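Local coordinates for nucleoporin NUP159 (Saccharomyces cerevisiae, PDB 1XIP), which serves as a nuclear pore complex component whose N-terminal beta-propeller domain tethers the helicase Dbp5 to the pore for mRNA export, at residues F17-L22 and Q376-F381; K85-V90 and V100-R105; N106-L111 and T123-P128; V282-L287 and V294-S299. All coordinates share one frame; numbering follows the deposited sequence.

Contact 1: F17-L22 and Q376-F381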
loop_
_atom_site.group_PDB
_atom_site.type_symbol
_atom_site.label_atom_id
_atom_site.label_comp_id
_atom_site.label_asym_id
_atom_site.label_seq_id
_atom_site.Cartn_x
_atom_site.Cartn_y
_atom_site.Cartn_z
ATOM N N PHE A 17 -15.263 11.027 13.351
ATOM C CA PHE A 17 -14.681 10.344 12.208
ATOM C C PHE A 17 -15.675 9.385 11.623
ATOM O O PHE A 17 -16.370 8.668 12.360
ATOM C CB PHE A 17 -13.436 9.560 12.616
ATOM C CG PHE A 17 -12.199 10.390 12.666
ATOM C CD1 PHE A 17 -11.621 10.739 13.898
ATOM C CD2 PHE A 17 -11.604 10.849 11.489
ATOM C CE1 PHE A 17 -10.463 11.532 13.949
ATOM C CE2 PHE A 17 -10.452 11.638 11.530
ATOM C CZ PHE A 17 -9.882 11.979 12.759
ATOM N N GLY A 18 -15.735 9.361 10.295
ATOM C CA GLY A 18 -16.489 8.345 9.592
ATOM C C GLY A 18 -16.239 8.314 8.102
ATOM O O GLY A 18 -15.752 9.293 7.515
ATOM N N PHE A 19 -16.583 7.181 7.492
ATOM C CA PHE A 19 -16.569 7.040 6.051
ATOM C C PHE A 19 -17.980 7.181 5.495
ATOM O O PHE A 19 -18.948 6.758 6.121
ATOM C CB PHE A 19 -15.979 5.698 5.666
ATOM C CG PHE A 19 -14.518 5.558 5.992
ATOM C CD1 PHE A 19 -13.537 5.996 5.093
ATOM C CD2 PHE A 19 -14.113 4.971 7.186
ATOM C CE1 PHE A 19 -12.174 5.848 5.388
ATOM C CE2 PHE A 19 -12.778 4.823 7.484
ATOM C CZ PHE A 19 -11.798 5.259 6.581
ATOM N N LYS A 20 -18.084 7.816 4.331
ATOM C CA LYS A 20 -19.332 7.893 3.585
ATOM C C LYS A 20 -19.146 7.118 2.289
ATOM O O LYS A 20 -18.300 7.479 1.466
ATOM C CB LYS A 20 -19.697 9.347 3.287
ATOM C CG LYS A 20 -21.188 9.628 3.362
ATOM C CD LYS A 20 -21.880 9.476 1.992
ATOM C CE LYS A 20 -23.382 9.155 2.151
ATOM N NZ LYS A 20 -24.286 10.323 1.838
ATOM N N PHE A 21 -19.905 6.030 2.133
ATOM C CA PHE A 21 -19.816 5.177 0.952
ATOM C C PHE A 21 -20.361 5.894 -0.269
ATOM O O PHE A 21 -21.570 6.108 -0.398
ATOM C CB PHE A 21 -20.585 3.886 1.155
ATOM C CG PHE A 21 -20.524 2.965 -0.027
ATOM C CD1 PHE A 21 -19.332 2.279 -0.344
ATOM C CD2 PHE A 21 -21.645 2.778 -0.850
ATOM C CE1 PHE A 21 -19.278 1.414 -1.452
ATOM C CE2 PHE A 21 -21.589 1.912 -1.962
ATOM C CZ PHE A 21 -20.417 1.230 -2.257
ATOM N N LEU A 22 -19.470 6.278 -1.162
ATOM C CA LEU A 22 -19.886 7.047 -2.308
ATOM C C LEU A 22 -20.369 6.170 -3.476
ATOM O O LEU A 22 -21.284 6.563 -4.202
ATOM C CB LEU A 22 -18.789 8.030 -2.722
ATOM C CG LEU A 22 -19.087 9.510 -2.459
ATOM C CD1 LEU A 22 -19.759 9.726 -1.128
ATOM C CD2 LEU A 22 -17.831 10.327 -2.534
ATOM N N GLN A 376 -14.061 1.177 -5.431
ATOM C CA GLN A 376 -14.909 1.755 -4.415
ATOM C C GLN A 376 -14.431 3.189 -4.106
ATOM O O GLN A 376 -13.213 3.435 -3.998
ATOM C CB GLN A 376 -14.803 0.893 -3.183
ATOM C CG GLN A 376 -15.629 1.328 -2.038
ATOM C CD GLN A 376 -15.375 0.496 -0.778
ATOM O OE1 GLN A 376 -14.493 -0.397 -0.762
ATOM N NE2 GLN A 376 -16.140 0.784 0.284
ATOM N N ILE A 377 -15.370 4.129 -3.989
ATOM C CA ILE A 377 -15.030 5.471 -3.514
ATOM C C ILE A 377 -15.633 5.704 -2.142
ATOM O O ILE A 377 -16.836 5.512 -1.937
ATOM C CB ILE A 377 -15.494 6.592 -4.481
ATOM C CG1 ILE A 377 -14.802 6.479 -5.842
ATOM C CG2 ILE A 377 -15.222 7.976 -3.859
ATOM C CD1 ILE A 377 -15.220 7.563 -6.822
ATOM N N VAL A 378 -14.784 6.140 -1.215
ATOM C CA VAL A 378 -15.170 6.322 0.173
ATOM C C VAL A 378 -14.701 7.712 0.661
ATOM O O VAL A 378 -13.508 8.024 0.659
ATOM C CB VAL A 378 -14.590 5.161 1.048
ATOM C CG1 VAL A 378 -14.855 5.388 2.461
ATOM C CG2 VAL A 378 -15.199 3.837 0.657
ATOM N N GLY A 379 -15.642 8.558 1.043
ATOM C CA GLY A 379 -15.285 9.854 1.587
ATOM C C GLY A 379 -15.043 9.769 3.081
ATOM O O GLY A 379 -15.918 9.324 3.817
ATOM N N LEU A 380 -13.860 10.178 3.536
ATOM C CA LEU A 380 -13.597 10.225 4.973
ATOM C C LEU A 380 -13.909 11.608 5.499
ATOM O O LEU A 380 -13.328 12.590 5.045
ATOM C CB LEU A 380 -12.153 9.825 5.318
ATOM C CG LEU A 380 -11.745 9.975 6.804
ATOM C CD1 LEU A 380 -12.513 9.029 7.759
ATOM C CD2 LEU A 380 -10.223 9.822 6.987
ATOM N N PHE A 381 -14.837 11.680 6.452
ATOM C CA PHE A 381 -15.303 12.968 6.936
ATOM C C PHE A 381 -14.709 13.386 8.287
ATOM O O PHE A 381 -14.220 12.542 9.060
ATOM C CB PHE A 381 -16.838 13.051 6.922
ATOM C CG PHE A 381 -17.516 12.265 8.018
ATOM C CD1 PHE A 381 -17.527 12.731 9.345
ATOM C CD2 PHE A 381 -18.188 11.078 7.721
ATOM C CE1 PHE A 381 -18.175 12.007 10.375
ATOM C CE2 PHE A 381 -18.846 10.348 8.737
ATOM C CZ PHE A 381 -18.833 10.816 10.068
#
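The ring of F381 lies flat over G18, with the glycine nitrogen above the ring centre and G18 N 3.4 Å from F381 CZ. Two things allow this. The ring swings back over the partner strand because CG sits between the backbone N and the carbonyl carbon (chi1 74°), and G18 has no CB, which would collide with F381 CE2. The backbones join just beneath: F381 N bonds to G18 O almost straight, at 2.8 Å. K20 and G379 then exchange two bonds, K20 N to G379 O (2.7 Å) and G379 N to K20 O (2.9 Å), and L22 N reaches I377 O. On the face that carries F19 and L380, the methyl L380 CD1 stands over the centre of the F19 ring, 4.0 Å from the centroid, a CH-pi contact. Further along, Q376 NE2 comes in at the edge of the F21 ring, 3.6 Å from F21 CD1, with the amide and ring planes turned 58° apart. The amide is held from outside the pair as well, since Q376 NE2 is hydrogen-bonded to V324 O. At the end of the pairing L22 CB rests on I377 CG2 at 3.7 Å. The pairing of an early strand with the last one is the "velcro" closure familiar from beta-propellers: strand 18-26 forms one border of a four-stranded antiparallel sheet and strand 374-381 lies between it and strand 365-370. Helix 65-73 covers L22 and I377 through R69, T73 and I72, while L380 packs on L287 and F17 on I288.

Contact 2: K85-V90 and V100-R105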
loop_
_atom_site.group_PDB
_atom_site.type_symbol
_atom_site.label_atom_id
_atom_site.label_comp_id
_atom_site.label_asym_id
_atom_site.label_seq_id
_atom_site.Cartn_x
_atom_site.Cartn_y
_atom_site.Cartn_z
ATOM N N LYS A 85 -3.774 -0.967 -22.512
ATOM C CA LYS A 85 -2.897 -1.988 -23.026
ATOM C C LYS A 85 -3.034 -3.222 -22.168
ATOM O O LYS A 85 -3.078 -3.135 -20.953
ATOM C CB LYS A 85 -1.449 -1.513 -22.998
ATOM C CG LYS A 85 -0.468 -2.544 -23.507
ATOM C CD LYS A 85 0.911 -1.989 -23.703
ATOM C CE LYS A 85 1.867 -3.092 -24.086
ATOM N NZ LYS A 85 1.459 -3.747 -25.355
ATOM N N GLU A 86 -3.101 -4.371 -22.814
ATOM C CA GLU A 86 -3.032 -5.645 -22.132
ATOM C C GLU A 86 -1.592 -5.883 -21.657
ATOM O O GLU A 86 -0.677 -5.994 -22.469
ATOM C CB GLU A 86 -3.496 -6.753 -23.077
ATOM C CG GLU A 86 -3.462 -8.155 -22.491
ATOM C CD GLU A 86 -4.853 -8.733 -22.262
ATOM O OE1 GLU A 86 -5.788 -7.952 -21.893
ATOM O OE2 GLU A 86 -5.005 -9.973 -22.440
ATOM N N ILE A 87 -1.399 -5.901 -20.340
ATOM C CA ILE A 87 -0.127 -6.278 -19.730
ATOM C C ILE A 87 -0.415 -7.245 -18.577
ATOM O O ILE A 87 -0.992 -6.856 -17.558
ATOM C CB ILE A 87 0.662 -5.047 -19.213
ATOM C CG1 ILE A 87 0.481 -3.847 -20.142
ATOM C CG2 ILE A 87 2.149 -5.396 -19.066
ATOM C CD1 ILE A 87 0.983 -2.522 -19.589
ATOM N N PRO A 88 -0.023 -8.505 -18.754
ATOM C CA PRO A 88 -0.314 -9.580 -17.788
ATOM C C PRO A 88 0.058 -9.350 -16.298
ATOM O O PRO A 88 -0.822 -9.457 -15.407
ATOM C CB PRO A 88 0.467 -10.773 -18.361
ATOM C CG PRO A 88 0.517 -10.494 -19.831
ATOM C CD PRO A 88 0.698 -9.011 -19.936
ATOM N N ASP A 89 1.314 -9.063 -16.004
ATOM C CA ASP A 89 1.755 -9.210 -14.613
ATOM C C ASP A 89 1.984 -7.896 -13.860
ATOM O O ASP A 89 3.016 -7.732 -13.230
ATOM C CB ASP A 89 3.041 -10.059 -14.584
ATOM C CG ASP A 89 3.008 -11.166 -13.526
ATOM O OD1 ASP A 89 2.099 -12.054 -13.592
ATOM O OD2 ASP A 89 3.879 -11.240 -12.615
ATOM N N VAL A 90 1.051 -6.954 -13.893
ATOM C CA VAL A 90 1.404 -5.662 -13.295
ATOM C C VAL A 90 1.193 -5.533 -11.802
ATOM O O VAL A 90 0.178 -5.985 -11.259
ATOM C CB VAL A 90 0.971 -4.379 -14.113
ATOM C CG1 VAL A 90 0.149 -4.731 -15.314
ATOM C CG2 VAL A 90 0.304 -3.337 -13.223
ATOM N N VAL A 100 3.741 7.947 -17.035
ATOM C CA VAL A 100 3.189 6.949 -16.144
ATOM C C VAL A 100 4.152 5.755 -16.093
ATOM O O VAL A 100 4.553 5.218 -17.126
ATOM C CB VAL A 100 1.793 6.497 -16.600
ATOM C CG1 VAL A 100 1.251 5.439 -15.685
ATOM C CG2 VAL A 100 0.846 7.650 -16.613
ATOM N N LEU A 101 4.546 5.347 -14.906
ATOM C CA LEU A 101 5.373 4.174 -14.823
ATOM C C LEU A 101 4.501 2.971 -14.572
ATOM O O LEU A 101 3.555 3.044 -13.813
ATOM C CB LEU A 101 6.463 4.320 -13.762
ATOM C CG LEU A 101 7.369 5.551 -13.932
ATOM C CD1 LEU A 101 8.388 5.613 -12.840
ATOM C CD2 LEU A 101 8.041 5.553 -15.295
ATOM N N VAL A 102 4.797 1.878 -15.271
ATOM C CA VAL A 102 4.114 0.618 -15.079
ATOM C C VAL A 102 5.175 -0.452 -14.888
ATOM O O VAL A 102 6.099 -0.567 -15.676
ATOM C CB VAL A 102 3.248 0.265 -16.274
ATOM C CG1 VAL A 102 2.727 -1.181 -16.153
ATOM C CG2 VAL A 102 2.077 1.258 -16.418
ATOM N N SER A 103 5.029 -1.241 -13.841
ATOM C CA SER A 103 5.978 -2.290 -13.586
ATOM C C SER A 103 5.284 -3.621 -13.437
ATOM O O SER A 103 4.270 -3.731 -12.738
ATOM C CB SER A 103 6.750 -1.980 -12.328
ATOM O OG SER A 103 7.896 -2.785 -12.251
ATOM N N THR A 104 5.807 -4.625 -14.128
ATOM C CA THR A 104 5.506 -6.018 -13.800
ATOM C C THR A 104 6.576 -6.522 -12.829
ATOM O O THR A 104 7.401 -5.750 -12.331
ATOM C CB THR A 104 5.493 -6.928 -15.075
ATOM O OG1 THR A 104 6.819 -7.015 -15.625
ATOM C CG2 THR A 104 4.643 -6.335 -16.208
ATOM N N ARG A 105 6.582 -7.825 -12.591
ATOM C CA ARG A 105 7.607 -8.437 -11.771
ATOM C C ARG A 105 8.974 -8.410 -12.473
ATOM O O ARG A 105 10.027 -8.384 -11.806
ATOM C CB ARG A 105 7.201 -9.867 -11.408
ATOM C CG ARG A 105 6.484 -9.977 -10.059
ATOM C CD ARG A 105 5.423 -11.067 -9.977
ATOM N NE ARG A 105 5.944 -12.414 -9.659
ATOM C CZ ARG A 105 6.832 -12.716 -8.679
ATOM N NH1 ARG A 105 7.366 -11.765 -7.901
ATOM N NH2 ARG A 105 7.200 -13.978 -8.488
#
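T104, whose side chain packs against the D89 carbonyl oxygen, has its OG1 gripped by two backbone N-H groups, those of N106 and A107; the bond to N106 makes an ST turn. OG1 lies between the backbone N and the carbonyl carbon (chi1 67°), which sends it into the bend of the chain while CG2 is left to meet I87 CG2 at 3.9 Å, the two side chains at about a right angle. Next door, S103 OG donates to T104 O (3.0 Å) on a lone pair in the carbonyl plane, and has a weak bond to A107 O. Between the segments the backbones touch through CA-H...O contacts: T104 CA lies 3.1 Å from D89 O, and V90 CA 3.5 Å from S103 O. This is where a beta-propeller passes from one blade to the next: strand 83-86 borders one four-stranded sheet, I87-D89 carries the chain over, and V90 begins the following sheet beside strand 99-104. Apolar packing fills the angle between the blades. V102 CG1, anti to its own nitrogen, meets both I87 CD1 (4.1 Å) and V90 CB (4.2 Å), and F119 of strand 119-124 also touches I87. At the far end D89 OD2 lies closest to R105 CD (3.1 Å) and comes to the edge of the guanidinium, near its plane; its salt bridge to R105 NE is long, 3.8 Å, and the carboxylate and guanidinium planes stand 41° apart. R105 NH1 has a weak bond to V129 O, and V90 O accepts a hydrogen bond from N42 ND2.

Contact 3: N106-L111 and T123-P128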
loop_
_atom_site.group_PDB
_atom_site.type_symbol
_atom_site.label_atom_id
_atom_site.label_comp_id
_atom_site.label_asym_id
_atom_site.label_seq_id
_atom_site.Cartn_x
_atom_site.Cartn_y
_atom_site.Cartn_z
ATOM N N ASN A 106 8.958 -8.381 -13.809
ATOM C CA ASN A 106 10.176 -8.602 -14.590
ATOM C C ASN A 106 10.744 -7.399 -15.331
ATOM O O ASN A 106 11.927 -7.416 -15.719
ATOM C CB ASN A 106 9.976 -9.769 -15.546
ATOM C CG ASN A 106 9.545 -11.021 -14.824
ATOM O OD1 ASN A 106 10.350 -11.679 -14.169
ATOM N ND2 ASN A 106 8.243 -11.331 -14.890
ATOM N N ALA A 107 9.921 -6.362 -15.503
ATOM C CA ALA A 107 10.321 -5.161 -16.232
ATOM C C ALA A 107 9.525 -3.917 -15.841
ATOM O O ALA A 107 8.409 -4.017 -15.353
ATOM C CB ALA A 107 10.225 -5.406 -17.749
ATOM N N LEU A 108 10.121 -2.750 -16.076
ATOM C CA LEU A 108 9.519 -1.443 -15.811
ATOM C C LEU A 108 9.221 -0.752 -17.139
ATOM O O LEU A 108 10.034 -0.830 -18.070
ATOM C CB LEU A 108 10.519 -0.595 -15.032
ATOM C CG LEU A 108 10.141 0.543 -14.071
ATOM C CD1 LEU A 108 11.089 1.737 -14.279
ATOM C CD2 LEU A 108 8.693 0.993 -14.146
ATOM N N TYR A 109 8.082 -0.065 -17.235
ATOM C CA TYR A 109 7.661 0.568 -18.496
ATOM C C TYR A 109 7.229 1.991 -18.282
ATOM O O TYR A 109 6.749 2.341 -17.202
ATOM C CB TYR A 109 6.498 -0.194 -19.155
ATOM C CG TYR A 109 6.797 -1.631 -19.421
ATOM C CD1 TYR A 109 7.593 -2.006 -20.507
ATOM C CD2 TYR A 109 6.307 -2.632 -18.577
ATOM C CE1 TYR A 109 7.894 -3.336 -20.750
ATOM C CE2 TYR A 109 6.599 -3.973 -18.817
ATOM C CZ TYR A 109 7.395 -4.310 -19.905
ATOM O OH TYR A 109 7.693 -5.618 -20.150
ATOM N N SER A 110 7.368 2.793 -19.337
ATOM C CA SER A 110 6.991 4.204 -19.334
ATOM C C SER A 110 5.983 4.520 -20.426
ATOM O O SER A 110 6.197 4.173 -21.594
ATOM C CB SER A 110 8.220 5.048 -19.600
ATOM O OG SER A 110 8.414 5.972 -18.558
ATOM N N LEU A 111 4.903 5.201 -20.064
ATOM C CA LEU A 111 4.003 5.761 -21.067
ATOM C C LEU A 111 4.073 7.286 -21.049
ATOM O O LEU A 111 3.963 7.911 -20.005
ATOM C CB LEU A 111 2.569 5.277 -20.853
ATOM C CG LEU A 111 1.457 6.052 -21.557
ATOM C CD1 LEU A 111 1.335 5.606 -22.999
ATOM C CD2 LEU A 111 0.155 5.861 -20.818
ATOM N N THR A 123 13.499 -0.634 -18.151
ATOM C CA THR A 123 14.520 -1.609 -17.829
ATOM C C THR A 123 13.933 -2.981 -17.501
ATOM O O THR A 123 12.717 -3.126 -17.325
ATOM C CB THR A 123 15.453 -1.080 -16.684
ATOM O OG1 THR A 123 16.662 -1.844 -16.664
ATOM C CG2 THR A 123 14.847 -1.313 -15.293
ATOM N N SER A 124 14.811 -3.979 -17.467
ATOM C CA SER A 124 14.501 -5.304 -16.962
ATOM C C SER A 124 15.254 -5.517 -15.653
ATOM O O SER A 124 16.257 -4.844 -15.377
ATOM C CB SER A 124 14.900 -6.367 -17.976
ATOM O OG SER A 124 13.912 -6.490 -18.976
ATOM N N PHE A 125 14.753 -6.439 -14.842
ATOM C CA PHE A 125 15.337 -6.721 -13.546
ATOM C C PHE A 125 16.037 -8.067 -13.635
ATOM O O PHE A 125 15.499 -9.009 -14.215
ATOM C CB PHE A 125 14.241 -6.780 -12.470
ATOM C CG PHE A 125 13.319 -5.557 -12.433
ATOM C CD1 PHE A 125 13.812 -4.289 -12.116
ATOM C CD2 PHE A 125 11.953 -5.698 -12.673
ATOM C CE1 PHE A 125 12.963 -3.181 -12.065
ATOM C CE2 PHE A 125 11.093 -4.598 -12.622
ATOM C CZ PHE A 125 11.599 -3.334 -12.317
ATOM N N GLU A 126 17.240 -8.163 -13.075
ATOM C CA GLU A 126 17.989 -9.430 -13.099
ATOM C C GLU A 126 17.249 -10.533 -12.326
ATOM O O GLU A 126 17.418 -11.715 -12.628
ATOM C CB GLU A 126 19.410 -9.256 -12.561
ATOM C CG GLU A 126 19.663 -7.930 -11.853
ATOM C CD GLU A 126 21.146 -7.631 -11.686
ATOM O OE1 GLU A 126 21.770 -8.212 -10.756
ATOM O OE2 GLU A 126 21.691 -6.820 -12.479
ATOM N N LYS A 127 16.423 -10.129 -11.352
ATOM C CA LYS A 127 15.568 -11.046 -10.592
ATOM C C LYS A 127 14.164 -10.428 -10.345
ATOM O O LYS A 127 14.047 -9.207 -10.208
ATOM C CB LYS A 127 16.234 -11.416 -9.255
ATOM C CG LYS A 127 17.501 -12.281 -9.378
ATOM C CD LYS A 127 17.302 -13.708 -8.852
ATOM C CE LYS A 127 17.296 -14.729 -9.987
ATOM N NZ LYS A 127 18.668 -15.118 -10.398
ATOM N N PRO A 128 13.113 -11.264 -10.287
ATOM C CA PRO A 128 11.740 -10.803 -9.984
ATOM C C PRO A 128 11.643 -9.857 -8.785
ATOM O O PRO A 128 12.376 -9.974 -7.804
ATOM C CB PRO A 128 11.001 -12.103 -9.663
ATOM C CG PRO A 128 11.713 -13.144 -10.459
ATOM C CD PRO A 128 13.157 -12.721 -10.523
#
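L108 and T123 pair as an antiparallel hydrogen-bonded pair, with L108 N to T123 O short and nearly straight (2.9 Å, 169°) and the return bond from T123 N to L108 O weak. One step on, A107 faces S124 as a non-hydrogen-bonded pair, and beyond it F125 N reaches N106 O at 3.1 Å, although the donor stands above the carbonyl plane, 39° out of it. The ring of F125 then runs back along the other chain: CG is anti to the carbonyl carbon (chi1 -52°), which turns the ring alongside the N106-L108 backbone. F125 CD2 lies 3.4 Å from N106 C, CE2 is 3.6 Å from A107 N, and CZ touches L108 CB at 4.0 Å; N106 C, A107 N and L108 CB all meet the ring obliquely. S103 and I141 also touch this ring, and L139 touches L108, so the pair faces strand 138-143. An alanine in place of F125 is likely to open a gap beside L108 CB and uncover the backbone amide of A107. On the face of A107 and S124 the packing is slighter: A107 CB lies 3.4 Å from T123 O and 4.0 Å from S124 OG. Just before strand 107-112, the N106 side chain bends back to P128, whose ring also rests on R105. Strands 107-112 and 119-124 are the last two of a four-stranded antiparallel sheet, the outer hairpin of a beta-propeller blade, and F125-P128 is the crossing to the next blade at strand 129-134.

Contact 4: V282-L287 and V294-S299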
loop_
_atom_site.group_PDB
_atom_site.type_symbol
_atom_site.label_atom_id
_atom_site.label_comp_id
_atom_site.label_asym_id
_atom_site.label_seq_id
_atom_site.Cartn_x
_atom_site.Cartn_y
_atom_site.Cartn_z
ATOM N N VAL A 282 -2.428 5.578 3.056
ATOM C CA VAL A 282 -2.768 6.861 2.507
ATOM C C VAL A 282 -2.665 7.851 3.657
ATOM O O VAL A 282 -3.144 7.588 4.752
ATOM C CB VAL A 282 -4.177 6.822 1.935
ATOM C CG1 VAL A 282 -4.843 8.167 2.043
ATOM C CG2 VAL A 282 -4.135 6.360 0.502
ATOM N N THR A 283 -2.005 8.974 3.412
ATOM C CA THR A 283 -1.754 9.950 4.457
ATOM C C THR A 283 -2.532 11.223 4.190
ATOM O O THR A 283 -2.424 11.803 3.118
ATOM C CB THR A 283 -0.261 10.257 4.546
ATOM O OG1 THR A 283 0.472 9.041 4.755
ATOM C CG2 THR A 283 0.029 11.090 5.769
ATOM N N LEU A 284 -3.330 11.640 5.173
ATOM C CA LEU A 284 -4.071 12.906 5.117
ATOM C C LEU A 284 -3.601 13.835 6.232
ATOM O O LEU A 284 -4.223 13.904 7.297
ATOM C CB LEU A 284 -5.584 12.669 5.214
ATOM C CG LEU A 284 -6.120 11.484 4.421
ATOM C CD1 LEU A 284 -7.555 11.209 4.782
ATOM C CD2 LEU A 284 -5.982 11.748 2.942
ATOM N N SER A 285 -2.489 14.529 5.981
ATOM C CA SER A 285 -1.950 15.528 6.911
ATOM C C SER A 285 -2.896 16.720 7.033
ATOM O O SER A 285 -3.377 17.254 6.016
ATOM C CB SER A 285 -0.569 15.993 6.458
ATOM O OG SER A 285 0.372 14.928 6.540
ATOM N N GLY A 286 -3.175 17.114 8.273
ATOM C CA GLY A 286 -4.071 18.218 8.548
ATOM C C GLY A 286 -5.558 17.863 8.532
ATOM O O GLY A 286 -6.401 18.764 8.378
ATOM N N LEU A 287 -5.905 16.580 8.681
ATOM C CA LEU A 287 -7.326 16.256 8.815
ATOM C C LEU A 287 -7.831 16.508 10.254
ATOM O O LEU A 287 -9.044 16.667 10.462
ATOM C CB LEU A 287 -7.680 14.851 8.291
ATOM C CG LEU A 287 -9.154 14.683 7.838
ATOM C CD1 LEU A 287 -9.605 15.744 6.809
ATOM C CD2 LEU A 287 -9.413 13.284 7.307
ATOM N N VAL A 294 -3.650 11.866 9.712
ATOM C CA VAL A 294 -4.439 10.660 9.770
ATOM C C VAL A 294 -3.941 9.706 8.682
ATOM O O VAL A 294 -3.784 10.097 7.542
ATOM C CB VAL A 294 -5.924 10.998 9.542
ATOM C CG1 VAL A 294 -6.778 9.768 9.623
ATOM C CG2 VAL A 294 -6.380 12.010 10.560
ATOM N N ASN A 295 -3.669 8.464 9.041
ATOM C CA ASN A 295 -3.336 7.447 8.048
ATOM C C ASN A 295 -4.419 6.427 7.895
ATOM O O ASN A 295 -4.784 5.771 8.848
ATOM C CB ASN A 295 -2.041 6.746 8.404
ATOM C CG ASN A 295 -0.935 7.692 8.599
ATOM O OD1 ASN A 295 -0.431 8.262 7.641
ATOM N ND2 ASN A 295 -0.560 7.914 9.848
ATOM N N VAL A 296 -4.932 6.303 6.679
ATOM C CA VAL A 296 -5.890 5.269 6.327
ATOM C C VAL A 296 -5.114 4.046 5.889
ATOM O O VAL A 296 -4.206 4.142 5.051
ATOM C CB VAL A 296 -6.793 5.719 5.182
ATOM C CG1 VAL A 296 -7.824 4.674 4.879
ATOM C CG2 VAL A 296 -7.466 7.053 5.535
ATOM N N LEU A 297 -5.473 2.897 6.467
ATOM C CA LEU A 297 -4.739 1.654 6.229
ATOM C C LEU A 297 -5.623 0.513 5.755
ATOM O O LEU A 297 -6.765 0.380 6.181
ATOM C CB LEU A 297 -3.978 1.237 7.485
ATOM C CG LEU A 297 -2.999 2.256 8.022
ATOM C CD1 LEU A 297 -2.903 2.138 9.513
ATOM C CD2 LEU A 297 -1.662 2.036 7.361
ATOM N N ALA A 298 -5.076 -0.302 4.863
ATOM C CA ALA A 298 -5.758 -1.455 4.314
ATOM C C ALA A 298 -4.699 -2.471 4.035
ATOM O O ALA A 298 -3.500 -2.154 4.045
ATOM C CB ALA A 298 -6.455 -1.091 3.041
ATOM N N SER A 299 -5.120 -3.695 3.757
ATOM C CA SER A 299 -4.188 -4.796 3.703
ATOM C C SER A 299 -4.568 -5.718 2.576
ATOM O O SER A 299 -5.752 -5.887 2.292
ATOM C CB SER A 299 -4.246 -5.541 5.029
ATOM O OG SER A 299 -3.362 -6.640 5.090
#
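N295 and T283 set their side chains alike, N295 CG (chi1 -55°) and T283 OG1 (chi1 -56°) each anti to the carbonyl carbon, which points the two side chains the same way, side by side, and brings the hydroxyl to the amide oxygen. T283 OG1 donates to N295 OD1 at 3.1 Å, nearly along its C=O bond. The pair spans a beta hairpin of a propeller blade, strands 279-284 and 292-299, at a non-hydrogen-bonded position, and the side chain of N295 also touches K281 and W308. A leucine in place of N295 would probably leave the T283 hydroxyl without this acceptor. The other face is apolar: V282 CB and V296 CB lie 4.3 Å apart, and L284 CD1 is 4.2 Å from V296 CG2. V340 and V342 of strand 337-343 cover V282, which joins this hairpin to the neighbouring sheet. Beyond L284 a type II turn leads to L287, with G286 at positive phi; G286 and L287 are poorly ordered, making the contact of L287 CB with V294 CG2 (3.9 Å) less certain. V282 and V296 exchange two backbone bonds, and L284 N reaches V294 O at 2.9 Å, but the return bond is skewed: V294 N approaches L284 O at 3.2 Å from above the carbonyl plane, 58° out of it.

Contact 1 ties strand 18-26 near the start of the chain to strand 374-381 at its end, and contacts 2, 3 and 4 follow one another along the chain between them. Contacts 2 and 3 meet in one blade, which contact 2 enters from the blade before, their centres 9 Å apart; there strands 99-104 and 107-112 pair, with V102 O probably hydrogen-bonded to Y109 N. Contact 4 lies in another sheet, its centre 13 Å from that of contact 1, and L380 also packs on L284 and V296 of contact 4. Contacts 1 and 3, centres 36 Å apart, lie on opposite sides of the chain's centre. Together they sample blade interiors, blade crossings and the ring closure of the Dbp5-binding propeller.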